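Local coordinates for uricase (PDB 2YZC), which catalyses the oxidation of uric acid by molecular oxygen to 5-hydroxyisourate, which is further processed to (S)-allantoin, at residues K71-A76 against L90-H95; V25-V30 against D80-T85. All blocks are in the same frame, centred on the assembly; numbering follows the deposited sequence.

Contact 1 of 2, residues K71-A76 against L90-H95; sequences KNTVYA and LRLGKH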
loop_
_atom_site.group_PDB
_atom_site.type_symbol
_atom_site.label_atom_id
_atom_site.label_comp_id
_atom_site.label_asym_id
_atom_site.label_seq_id
_atom_site.Cartn_x
_atom_site.Cartn_y
_atom_site.Cartn_z
ATOM N N LYS A 71 0.054 -20.651 15.854
ATOM C CA LYS A 71 -1.172 -20.024 15.374
ATOM C C LYS A 71 -2.396 -20.639 16.053
ATOM O O LYS A 71 -3.298 -19.925 16.485
ATOM C CB LYS A 71 -1.299 -20.193 13.858
ATOM C CG LYS A 71 -2.619 -19.680 13.301
ATOM C CD LYS A 71 -2.883 -20.208 11.899
ATOM C CE LYS A 71 -3.103 -21.718 11.910
ATOM N NZ LYS A 71 -3.468 -22.231 10.559
ATOM N N ASN A 72 -2.436 -21.967 16.133
ATOM C CA ASN A 72 -3.562 -22.649 16.771
ATOM C C ASN A 72 -3.704 -22.236 18.232
ATOM O O ASN A 72 -4.816 -22.075 18.738
ATOM C CB ASN A 72 -3.391 -24.173 16.714
ATOM C CG ASN A 72 -3.520 -24.729 15.312
ATOM O OD1 ASN A 72 -4.147 -24.122 14.445
ATOM N ND2 ASN A 72 -2.947 -25.904 15.089
ATOM N N THR A 73 -2.572 -22.073 18.908
ATOM C CA THR A 73 -2.575 -21.701 20.317
ATOM C C THR A 73 -3.213 -20.334 20.531
ATOM O O THR A 73 -3.920 -20.121 21.517
ATOM C CB THR A 73 -1.145 -21.720 20.886
ATOM O OG1 THR A 73 -0.553 -23.003 20.631
ATOM C CG2 THR A 73 -1.165 -21.478 22.385
ATOM N N VAL A 74 -2.970 -19.409 19.605
ATOM C CA VAL A 74 -3.557 -18.072 19.686
ATOM C C VAL A 74 -5.087 -18.164 19.671
ATOM O O VAL A 74 -5.769 -17.553 20.495
ATOM C CB VAL A 74 -3.099 -17.191 18.503
ATOM C CG1 VAL A 74 -3.878 -15.879 18.483
ATOM C CG2 VAL A 74 -1.606 -16.914 18.621
ATOM N N TYR A 75 -5.631 -18.929 18.732
ATOM C CA TYR A 75 -7.082 -19.069 18.645
ATOM C C TYR A 75 -7.653 -19.838 19.841
ATOM O O TYR A 75 -8.702 -19.479 20.372
ATOM C CB TYR A 75 -7.468 -19.749 17.326
ATOM C CG TYR A 75 -7.266 -18.858 16.116
ATOM C CD1 TYR A 75 -7.953 -17.649 16.002
ATOM C CD2 TYR A 75 -6.369 -19.204 15.102
ATOM C CE1 TYR A 75 -7.754 -16.802 14.914
ATOM C CE2 TYR A 75 -6.160 -18.361 13.999
ATOM C CZ TYR A 75 -6.855 -17.165 13.919
ATOM O OH TYR A 75 -6.656 -16.324 12.853
ATOM N N ALA A 76 -6.962 -20.890 20.269
ATOM C CA ALA A 76 -7.426 -21.678 21.409
ATOM C C ALA A 76 -7.484 -20.803 22.657
ATOM O O ALA A 76 -8.445 -20.870 23.424
ATOM C CB ALA A 76 -6.496 -22.873 21.649
ATOM N N LEU A 90 0.571 -11.858 27.424
ATOM C CA LEU A 90 1.239 -12.417 28.600
ATOM C C LEU A 90 0.903 -13.897 28.765
ATOM O O LEU A 90 1.767 -14.710 29.113
ATOM C CB LEU A 90 0.838 -11.634 29.857
ATOM C CG LEU A 90 1.520 -10.268 30.026
ATOM C CD1 LEU A 90 0.806 -9.437 31.086
ATOM C CD2 LEU A 90 2.978 -10.487 30.413
ATOM N N ARG A 91 -0.346 -14.255 28.503
ATOM C CA ARG A 91 -0.737 -15.648 28.620
ATOM C C ARG A 91 0.017 -16.488 27.590
ATOM O O ARG A 91 0.547 -17.554 27.912
ATOM C CB ARG A 91 -2.243 -15.811 28.418
ATOM C CG ARG A 91 -2.692 -17.244 28.642
ATOM C CD ARG A 91 -4.167 -17.463 28.378
ATOM N NE ARG A 91 -4.490 -18.877 28.552
ATOM C CZ ARG A 91 -5.655 -19.434 28.241
ATOM N NH1 ARG A 91 -6.631 -18.698 27.731
ATOM N NH2 ARG A 91 -5.839 -20.732 28.441
ATOM N N LEU A 92 0.070 -16.000 26.353
ATOM C CA LEU A 92 0.765 -16.708 25.281
ATOM C C LEU A 92 2.249 -16.875 25.593
ATOM O O LEU A 92 2.798 -17.972 25.481
ATOM C CB LEU A 92 0.608 -15.950 23.954
ATOM C CG LEU A 92 -0.749 -16.069 23.257
ATOM C CD1 LEU A 92 -0.886 -15.012 22.164
ATOM C CD2 LEU A 92 -0.884 -17.476 22.682
ATOM N N GLY A 93 2.893 -15.779 25.978
ATOM C CA GLY A 93 4.309 -15.822 26.289
ATOM C C GLY A 93 4.657 -16.804 27.388
ATOM O O GLY A 93 5.606 -17.580 27.256
ATOM N N LYS A 94 3.902 -16.773 28.479
ATOM C CA LYS A 94 4.161 -17.679 29.591
ATOM C C LYS A 94 3.951 -19.126 29.163
ATOM O O LYS A 94 4.694 -20.015 29.576
ATOM C CB LYS A 94 3.248 -17.355 30.772
ATOM C CG LYS A 94 3.466 -15.974 31.368
ATOM C CD LYS A 94 2.471 -15.719 32.493
ATOM C CE LYS A 94 2.546 -14.291 32.994
ATOM N NZ LYS A 94 1.492 -14.012 34.015
ATOM N N HIS A 95 2.940 -19.354 28.330
ATOM C CA HIS A 95 2.634 -20.696 27.847
ATOM C C HIS A 95 3.809 -21.340 27.121
ATOM O O HIS A 95 4.220 -22.454 27.452
ATOM C CB HIS A 95 1.443 -20.667 26.888
ATOM C CG HIS A 95 1.287 -21.927 26.097
ATOM N ND1 HIS A 95 0.879 -23.116 26.664
ATOM C CD2 HIS A 95 1.535 -22.198 24.794
ATOM C CE1 HIS A 95 0.885 -24.065 25.744
ATOM N NE2 HIS A 95 1.279 -23.534 24.601
HETATM O O HOH W 1 1.313 -24.671 22.028
#

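Contact 2 of 2, residues V25-V30 against D80-T85; sequences VRLVKV and DGFATT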
loop_
_atom_site.group_PDB
_atom_site.type_symbol
_atom_site.label_atom_id
_atom_site.label_comp_id
_atom_site.label_asym_id
_atom_site.label_seq_id
_atom_site.Cartn_x
_atom_site.Cartn_y
_atom_site.Cartn_z
ATOM N N VAL A 25 -1.433 -13.115 12.705
ATOM C CA VAL A 25 -2.570 -14.016 12.874
ATOM C C VAL A 25 -3.738 -13.076 13.180
ATOM O O VAL A 25 -3.783 -12.458 14.244
ATOM C CB VAL A 25 -2.345 -14.978 14.061
ATOM C CG1 VAL A 25 -3.607 -15.810 14.319
ATOM C CG2 VAL A 25 -1.165 -15.894 13.760
ATOM N N ARG A 26 -4.664 -12.945 12.235
ATOM C CA ARG A 26 -5.805 -12.053 12.418
ATOM C C ARG A 26 -6.905 -12.721 13.223
ATOM O O ARG A 26 -7.470 -13.743 12.820
ATOM C CB ARG A 26 -6.326 -11.589 11.057
ATOM C CG ARG A 26 -5.375 -10.621 10.359
ATOM C CD ARG A 26 -5.455 -9.216 10.959
ATOM N NE ARG A 26 -6.723 -8.561 10.634
ATOM C CZ ARG A 26 -7.737 -8.398 11.481
ATOM N NH1 ARG A 26 -8.846 -7.792 11.075
ATOM N NH2 ARG A 26 -7.647 -8.830 12.730
ATOM N N LEU A 27 -7.202 -12.124 14.370
ATOM C CA LEU A 27 -8.201 -12.657 15.278
ATOM C C LEU A 27 -9.301 -11.674 15.631
ATOM O O LEU A 27 -9.043 -10.506 15.901
ATOM C CB LEU A 27 -7.524 -13.102 16.584
ATOM C CG LEU A 27 -8.424 -13.206 17.827
ATOM C CD1 LEU A 27 -9.279 -14.477 17.755
ATOM C CD2 LEU A 27 -7.557 -13.228 19.078
ATOM N N VAL A 28 -10.534 -12.162 15.622
ATOM C CA VAL A 28 -11.662 -11.351 16.034
ATOM C C VAL A 28 -12.361 -12.177 17.100
ATOM O O VAL A 28 -12.779 -13.307 16.843
ATOM C CB VAL A 28 -12.627 -11.045 14.870
ATOM C CG1 VAL A 28 -13.925 -10.449 15.412
ATOM C CG2 VAL A 28 -11.985 -10.046 13.923
ATOM N N LYS A 29 -12.438 -11.626 18.308
ATOM C CA LYS A 29 -13.095 -12.301 19.421
ATOM C C LYS A 29 -14.395 -11.577 19.741
ATOM O O LYS A 29 -14.394 -10.391 20.083
ATOM C CB LYS A 29 -12.202 -12.298 20.665
ATOM C CG LYS A 29 -12.869 -12.887 21.915
ATOM C CD LYS A 29 -13.252 -14.343 21.704
ATOM C CE LYS A 29 -13.865 -14.965 22.955
ATOM N NZ LYS A 29 -15.196 -14.390 23.292
ATOM N N VAL A 30 -15.507 -12.288 19.607
ATOM C CA VAL A 30 -16.800 -11.698 19.904
ATOM C C VAL A 30 -17.253 -12.161 21.281
ATOM O O VAL A 30 -17.205 -13.352 21.591
ATOM C CB VAL A 30 -17.881 -12.123 18.877
ATOM C CG1 VAL A 30 -19.220 -11.502 19.257
ATOM C CG2 VAL A 30 -17.477 -11.690 17.476
ATOM N N ASP A 80 -11.075 -18.463 25.624
ATOM C CA ASP A 80 -11.314 -18.180 27.042
ATOM C C ASP A 80 -11.535 -16.697 27.307
ATOM O O ASP A 80 -11.921 -16.306 28.408
ATOM C CB ASP A 80 -10.134 -18.659 27.890
ATOM C CG ASP A 80 -9.878 -20.138 27.742
ATOM O OD1 ASP A 80 -10.839 -20.920 27.888
ATOM O OD2 ASP A 80 -8.716 -20.519 27.479
ATOM N N GLY A 81 -11.282 -15.872 26.298
ATOM C CA GLY A 81 -11.453 -14.444 26.469
ATOM C C GLY A 81 -10.243 -13.819 27.141
ATOM O O GLY A 81 -9.449 -14.502 27.782
ATOM N N PHE A 82 -10.103 -12.510 26.994
ATOM C CA PHE A 82 -8.986 -11.792 27.583
ATOM C C PHE A 82 -9.410 -10.361 27.878
ATOM O O PHE A 82 -10.114 -9.738 27.082
ATOM C CB PHE A 82 -7.777 -11.808 26.641
ATOM C CG PHE A 82 -8.118 -11.528 25.201
ATOM C CD1 PHE A 82 -8.631 -12.534 24.387
ATOM C CD2 PHE A 82 -7.917 -10.259 24.659
ATOM C CE1 PHE A 82 -8.941 -12.284 23.046
ATOM C CE2 PHE A 82 -8.223 -9.997 23.322
ATOM C CZ PHE A 82 -8.736 -11.014 22.512
ATOM N N ALA A 83 -8.978 -9.850 29.027
ATOM C CA ALA A 83 -9.326 -8.503 29.464
ATOM C C ALA A 83 -8.720 -7.419 28.583
ATOM O O ALA A 83 -9.399 -6.468 28.201
ATOM C CB ALA A 83 -8.886 -8.301 30.914
ATOM N N THR A 84 -7.440 -7.568 28.266
ATOM C CA THR A 84 -6.747 -6.595 27.434
ATOM C C THR A 84 -5.804 -7.326 26.494
ATOM O O THR A 84 -5.543 -8.516 26.661
ATOM C CB THR A 84 -5.894 -5.625 28.283
ATOM O OG1 THR A 84 -4.902 -6.376 28.992
ATOM C CG2 THR A 84 -6.764 -4.864 29.287
ATOM N N THR A 85 -5.296 -6.599 25.507
ATOM C CA THR A 85 -4.367 -7.159 24.540
ATOM C C THR A 85 -3.072 -7.574 25.241
ATOM O O THR A 85 -2.528 -8.648 24.976
ATOM C CB THR A 85 -4.057 -6.129 23.441
ATOM O OG1 THR A 85 -5.269 -5.807 22.748
ATOM C CG2 THR A 85 -3.038 -6.676 22.455
#

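Contact 1 of 2, residues K71-A76 against L90-H95
Helices 67-78 and 85-99, which follow one another in the chain between strands 38-50 and 103-117 of the antiparallel sheet of uricase, meet here through Thr73 and Val74 on one side and Leu92 and His95 on the other. Over these segments the axes run at 134° to each other and come no closer than 10.7 Å, so side chains bridge the gap. Leu92 reaches in with both methyls: CD1 lies 4.1 Å from CG2 of Val74, while CD2 fits between the two residues, 4.0 Å from CG2 of Thr73 and close to the CA of Val74. Thr73 works with both branches. Its methyl, set anti to the backbone N, meets the His95 ring obliquely, with CG2 3.7 Å from CD2 of His95. Its hydroxyl sits beside the backbone N and bonds to the carbonyl of Thr69 one turn earlier. A water donates to Thr73 OG1 at 2.9 Å and also lies 2.8 Å from His95 NE2, in the plane of the imidazole at its edge. Phe77 adds an edge-to-face contact with the same imidazole, and Tyr171 of a third subunit packs on Thr73. No direct hydrogen bond joins the two segments; methyl packing is flanked by one water bridge, which gives His95 NE2 a polar partner, adds a second bond to Thr73 OG1, and probably helps fix the turn of the imidazole.

Contact 2 of 2, residues V25-V30 against D80-T85
Lys29 and Leu27, both on strand 13-31 with side chains pointing to the same side, meet Gly81 and Phe82 of the loop between helices 67-78 and 85-99. The apolar contacts centre on the Phe82 ring. Its CE1 lies 4.0 Å from CB of Lys29 and 4.1 Å from CG of Lys29. At the ring's far end, CZ of Phe82 is 4.3 Å from CD2 of Leu27; both strand residues approach the ring obliquely. Phe82 holds its CG between backbone N and carbonyl carbon (chi1 44°), which swings the ring in to the strand although its CB does not point there. Farther along the lysine, CE of Lys29 passes 4.3 Å from CA of Gly81, which has a positive phi just past helix 67-78.

The polar contacts belong to the end of Lys29. Bends at chi2 and chi4 bring NZ back to its own strand, 2.8 Å from the carbonyl O of Val30, with the nitrogen well above the carbonyl plane. The ammonium also forms a salt bridge with Glu267 of a second subunit. With an alanine in place of Lys29, that glutamate and the Val30 carbonyl would probably lose their ammonium partner, and a gap would open over Gly81 and along part of the Phe82 ring.

Behind the loop, Phe88 of helix 85-99 meets the Phe82 ring, and Thr84 caps the start of that helix. Strand 13-31 pairs with strand 38-50 inside the chain, while Val28 and Lys29 continue the sheet antiparallel into the second subunit, and Tyr75 and Ala78 of helix 67-78 cover Leu27.

Overall arrangement
Both contacts involve the helix pair 67-78 and 85-99: contact 1 joins the helices to each other, and contact 2 ties the loop between them to strand 13-31. Their centres lie about 11 Å apart, linked by a salt bridge from Arg91 to Asp80 and by Tyr75, whose OH probably bonds to the carbonyl of Arg26. Contact 1 is the more buried and lies nearer the active site, with the Thr73 side chain about 11 Å from bound allantoate. Contact 2 is partly buried. Water mediates the polar link between the segments in contact 1, whereas in contact 2 the lysine's charge is directed to a neighbouring subunit.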